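Local coordinates for protein 3-carboxy-cis,cis-muconate cycloisomerase (Acinetobacter calcoaceticus, PDB 1Q5N) that belongs to the largely helical lyase family related to adenylosuccinate lyase and assembles from four copies of its chain, at residues L141-A144 with Q145-R148; G249-G252 with K253-R256. All blocks are in the same frame, centred on the assembly; numbering follows the deposited sequence.

In the fold
Both interactions are local contacts along a helix: interaction 1 is the last turn of helix 110-146 and its exit, whereas interaction 2 lies wholly inside helix 235-261. Their centres lie 19 Å apart and their nearest atoms about 9 Å, so they do not touch; two helices bridge the interval. Helix 166-191 offers L170 and A174 to interaction 1 and W173 and F177 to interaction 2. On helix 323-351, L349 lends its backbone oxygen to Q143 and is packed by M254. Interaction 1 sits 22 Å from the chain centre, near the surface, without contact to another subunit; interaction 2 lies 10 Å from that centre, is buried, and reaches two further subunits.

Interaction 1 (L141-A144 with Q145-R148); sequences LSQA and QTYR
The Q143 side chain runs alongside that of Y147 in the same direction, its amide turned 42° from the ring plane. Two oxygens of Q143 approach the ring: OE1 stands 3.5 Å from Y147 CE2, and the backbone O lies 3.4 Å from Y147 CD2. A bend at chi2 of Q143 turns the amide out of an extended course, and its NE2 is bound by L349 O, which fixes the end of the side chain. One ring face is covered by the adjacent residue, T146 CG2 lying 3.9 Å above the plane over its centre.

Q145 N donates to L141 O, while Q145 CB rests 3.4 Å from S142 O. With CG anti to the backbone N (chi1 -175°), the extended Q145 side chain touches L446 of helix 438-447. S142 O accepts twice, in an ordinary intrahelical pattern: T146 N and T146 OG1 each come to 3.1 Å from S142 O, from opposite faces of the carbonyl plane. A144 is buried, its methyl touching L170 of helix 166-191.

R148 NH2 forms a salt bridge with D443 and NH1 a hydrogen bond with Q439. Y147 N still bonds Q143 O, but R148 N, 3.0 Å from A144 O, is too poorly angled to bond it and makes a weak i to i+3 bond to Q145 O instead. That change, with Y147 first to leave helical torsions (phi -118°), marks a helix C-terminus.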
loop_
_atom_site.group_PDB
_atom_site.type_symbol
_atom_site.label_atom_id
_atom_site.label_comp_id
_atom_site.label_asym_id
_atom_site.label_seq_id
_atom_site.Cartn_x
_atom_site.Cartn_y
_atom_site.Cartn_z
ATOM N N LEU A 141 -15.531 -25.484 -13.947
ATOM C CA LEU A 141 -16.512 -26.506 -13.576
ATOM C C LEU A 141 -16.319 -27.753 -14.462
ATOM O O LEU A 141 -16.328 -28.859 -13.986
ATOM C CB LEU A 141 -17.938 -26.002 -13.754
ATOM C CG LEU A 141 -18.537 -24.931 -12.845
ATOM C CD1 LEU A 141 -19.794 -24.383 -13.546
ATOM C CD2 LEU A 141 -18.866 -25.494 -11.469
ATOM N N SER A 142 -16.128 -27.558 -15.751
ATOM C CA SER A 142 -15.959 -28.669 -16.668
ATOM C C SER A 142 -14.692 -29.515 -16.366
ATOM O O SER A 142 -14.742 -30.746 -16.379
ATOM C CB SER A 142 -15.944 -28.109 -18.084
ATOM O OG SER A 142 -15.253 -28.986 -18.940
ATOM N N GLN A 143 -13.572 -28.850 -16.058
ATOM C CA GLN A 143 -12.326 -29.536 -15.738
ATOM C C GLN A 143 -12.451 -30.194 -14.391
ATOM O O GLN A 143 -11.892 -31.252 -14.165
ATOM C CB GLN A 143 -11.171 -28.529 -15.725
ATOM C CG GLN A 143 -10.981 -27.916 -17.086
ATOM C CD GLN A 143 -10.109 -28.773 -17.992
ATOM O OE1 GLN A 143 -10.313 -29.994 -18.119
ATOM N NE2 GLN A 143 -9.121 -28.133 -18.629
ATOM N N ALA A 144 -13.190 -29.580 -13.482
ATOM C CA ALA A 144 -13.339 -30.182 -12.164
ATOM C C ALA A 144 -13.973 -31.558 -12.276
ATOM O O ALA A 144 -13.627 -32.493 -11.536
ATOM C CB ALA A 144 -14.197 -29.293 -11.252
ATOM N N GLN A 145 -14.940 -31.653 -13.184
ATOM C CA GLN A 145 -15.691 -32.880 -13.464
ATOM C C GLN A 145 -14.766 -33.915 -14.139
ATOM O O GLN A 145 -14.731 -35.065 -13.751
ATOM C CB GLN A 145 -16.868 -32.509 -14.390
ATOM C CG GLN A 145 -17.885 -33.575 -14.750
ATOM C CD GLN A 145 -19.228 -32.918 -15.193
ATOM O OE1 GLN A 145 -19.283 -32.131 -16.172
ATOM N NE2 GLN A 145 -20.304 -33.219 -14.452
ATOM N N THR A 146 -14.020 -33.482 -15.147
ATOM C CA THR A 146 -13.110 -34.358 -15.844
ATOM C C THR A 146 -12.068 -35.023 -14.917
ATOM O O THR A 146 -11.708 -36.196 -15.111
ATOM C CB THR A 146 -12.365 -33.583 -16.930
ATOM O OG1 THR A 146 -13.296 -33.009 -17.834
ATOM C CG2 THR A 146 -11.494 -34.479 -17.727
ATOM N N TYR A 147 -11.627 -34.304 -13.882
ATOM C CA TYR A 147 -10.568 -34.795 -12.992
ATOM C C TYR A 147 -10.982 -34.974 -11.559
ATOM O O TYR A 147 -10.128 -34.976 -10.660
ATOM C CB TYR A 147 -9.382 -33.816 -13.037
ATOM C CG TYR A 147 -8.761 -33.675 -14.402
ATOM C CD1 TYR A 147 -7.966 -34.699 -14.939
ATOM C CD2 TYR A 147 -8.952 -32.531 -15.166
ATOM C CE1 TYR A 147 -7.367 -34.581 -16.213
ATOM C CE2 TYR A 147 -8.357 -32.403 -16.450
ATOM C CZ TYR A 147 -7.573 -33.436 -16.950
ATOM O OH TYR A 147 -6.998 -33.334 -18.196
ATOM N N ARG A 148 -12.274 -35.128 -11.315
ATOM C CA ARG A 148 -12.698 -35.278 -9.936
ATOM C C ARG A 148 -12.096 -36.509 -9.247
ATOM O O ARG A 148 -12.072 -36.591 -8.028
ATOM C CB ARG A 148 -14.231 -35.298 -9.861
ATOM C CG ARG A 148 -14.960 -36.403 -10.666
ATOM C CD ARG A 148 -16.117 -36.886 -9.800
ATOM N NE ARG A 148 -17.308 -36.111 -10.036
ATOM C CZ ARG A 148 -18.193 -35.711 -9.116
ATOM N NH1 ARG A 148 -18.086 -35.965 -7.811
ATOM N NH2 ARG A 148 -19.258 -35.062 -9.545
#

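Interaction 2 (G249-G252 with K253-R256)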
loop_
_atom_site.group_PDB
_atom_site.type_symbol
_atom_site.label_atom_id
_atom_site.label_comp_id
_atom_site.label_asym_id
_atom_site.label_seq_id
_atom_site.Cartn_x
_atom_site.Cartn_y
_atom_site.Cartn_z
ATOM N N GLY A 249 -7.008 -11.251 -6.900
ATOM C CA GLY A 249 -6.461 -12.106 -5.856
ATOM C C GLY A 249 -6.819 -13.597 -6.101
ATOM O O GLY A 249 -5.988 -14.467 -5.848
ATOM N N ASN A 250 -8.038 -13.904 -6.581
ATOM C CA ASN A 250 -8.409 -15.311 -6.841
ATOM C C ASN A 250 -7.515 -15.946 -7.921
ATOM O O ASN A 250 -7.083 -17.096 -7.766
ATOM C CB ASN A 250 -9.880 -15.476 -7.331
ATOM C CG ASN A 250 -10.911 -15.176 -6.252
ATOM O OD1 ASN A 250 -10.776 -15.611 -5.094
ATOM N ND2 ASN A 250 -11.964 -14.457 -6.624
ATOM N N VAL A 251 -7.231 -15.236 -9.016
ATOM C CA VAL A 251 -6.427 -15.895 -10.053
ATOM C C VAL A 251 -4.939 -15.873 -9.672
ATOM O O VAL A 251 -4.140 -16.702 -10.152
ATOM C CB VAL A 251 -6.698 -15.307 -11.492
ATOM C CG1 VAL A 251 -8.194 -15.505 -11.837
ATOM C CG2 VAL A 251 -6.327 -13.824 -11.579
ATOM N N GLY A 252 -4.584 -14.926 -8.793
ATOM C CA GLY A 252 -3.215 -14.844 -8.280
ATOM C C GLY A 252 -2.984 -16.149 -7.500
ATOM O O GLY A 252 -1.962 -16.798 -7.646
ATOM N N LYS A 253 -3.955 -16.541 -6.674
ATOM C CA LYS A 253 -3.817 -17.767 -5.891
ATOM C C LYS A 253 -3.690 -18.998 -6.811
ATOM O O LYS A 253 -2.895 -19.908 -6.534
ATOM C CB LYS A 253 -5.021 -17.910 -4.917
ATOM C CG LYS A 253 -4.948 -19.155 -3.999
ATOM C CD LYS A 253 -5.549 -20.428 -4.648
ATOM C CE LYS A 253 -5.620 -21.587 -3.643
ATOM N NZ LYS A 253 -4.279 -22.001 -3.101
ATOM N N MET A 254 -4.464 -19.008 -7.911
ATOM C CA MET A 254 -4.418 -20.109 -8.870
ATOM C C MET A 254 -3.035 -20.152 -9.570
ATOM O O MET A 254 -2.447 -21.217 -9.714
ATOM C CB MET A 254 -5.541 -19.924 -9.885
ATOM C CG MET A 254 -6.932 -19.978 -9.218
ATOM S SD MET A 254 -8.157 -19.459 -10.411
ATOM C CE MET A 254 -8.010 -20.759 -11.691
ATOM N N ALA A 255 -2.514 -18.988 -9.963
ATOM C CA ALA A 255 -1.220 -18.926 -10.647
ATOM C C ALA A 255 -0.094 -19.379 -9.689
ATOM O O ALA A 255 0.896 -20.003 -10.122
ATOM C CB ALA A 255 -0.920 -17.460 -11.156
ATOM N N ARG A 256 -0.210 -19.029 -8.406
ATOM C CA ARG A 256 0.815 -19.502 -7.461
ATOM C C ARG A 256 0.782 -21.045 -7.486
ATOM O O ARG A 256 1.819 -21.677 -7.590
ATOM C CB ARG A 256 0.535 -18.989 -6.035
ATOM C CG ARG A 256 1.364 -19.625 -4.864
ATOM C CD ARG A 256 2.891 -19.503 -5.013
ATOM N NE ARG A 256 3.361 -18.169 -5.366
ATOM C CZ ARG A 256 3.364 -17.112 -4.550
ATOM N NH1 ARG A 256 2.900 -17.215 -3.286
ATOM N NH2 ARG A 256 3.892 -15.968 -4.971
#
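M254 folds back along the preceding turn, where its CG lies 3.2 Å from N250 O and its SD 4.2 Å from V251 CG1. With CG anti to the carbonyl carbon and beside the backbone N (chi1 -63°), the thioether is carried towards N250 and V251. This is the densely packed side: V251 and M254 meet F177 of helix 166-191 and T345 of helix 323-351, while V251 and A255 share V295 of helix 290-311.

The backbone beneath is regular helix. K253 N bonds G249 O, M254 N bonds N250 O, R256 N bonds G252 O, and A255 N to V251 O is the shortest of the four at 2.8 Å. The longest, M254 N to N250 O, measures 3.2 Å. At G249 and G252 only main chain is presented, and R256 CB lies 3.7 Å from G252 O.

Towards the preceding turn the other side is looser. K253 and R256 touch it chiefly near their CB atoms, and their side chains then bend away, K253 into a buried setting at a second subunit, R256 partly exposed. K253 NZ forms a salt bridge to D257 of its own chain and hydrogen bonds to Q315 O and H317 O of the second subunit; R256 NH1 forms a salt bridge to E316 of that subunit, and R256 packs on R256 of a third. Chemically, the apolar side joins neighbouring helices within the chain, whereas the cationic ends are spent on carboxylates and carbonyls, largely across the subunit interface.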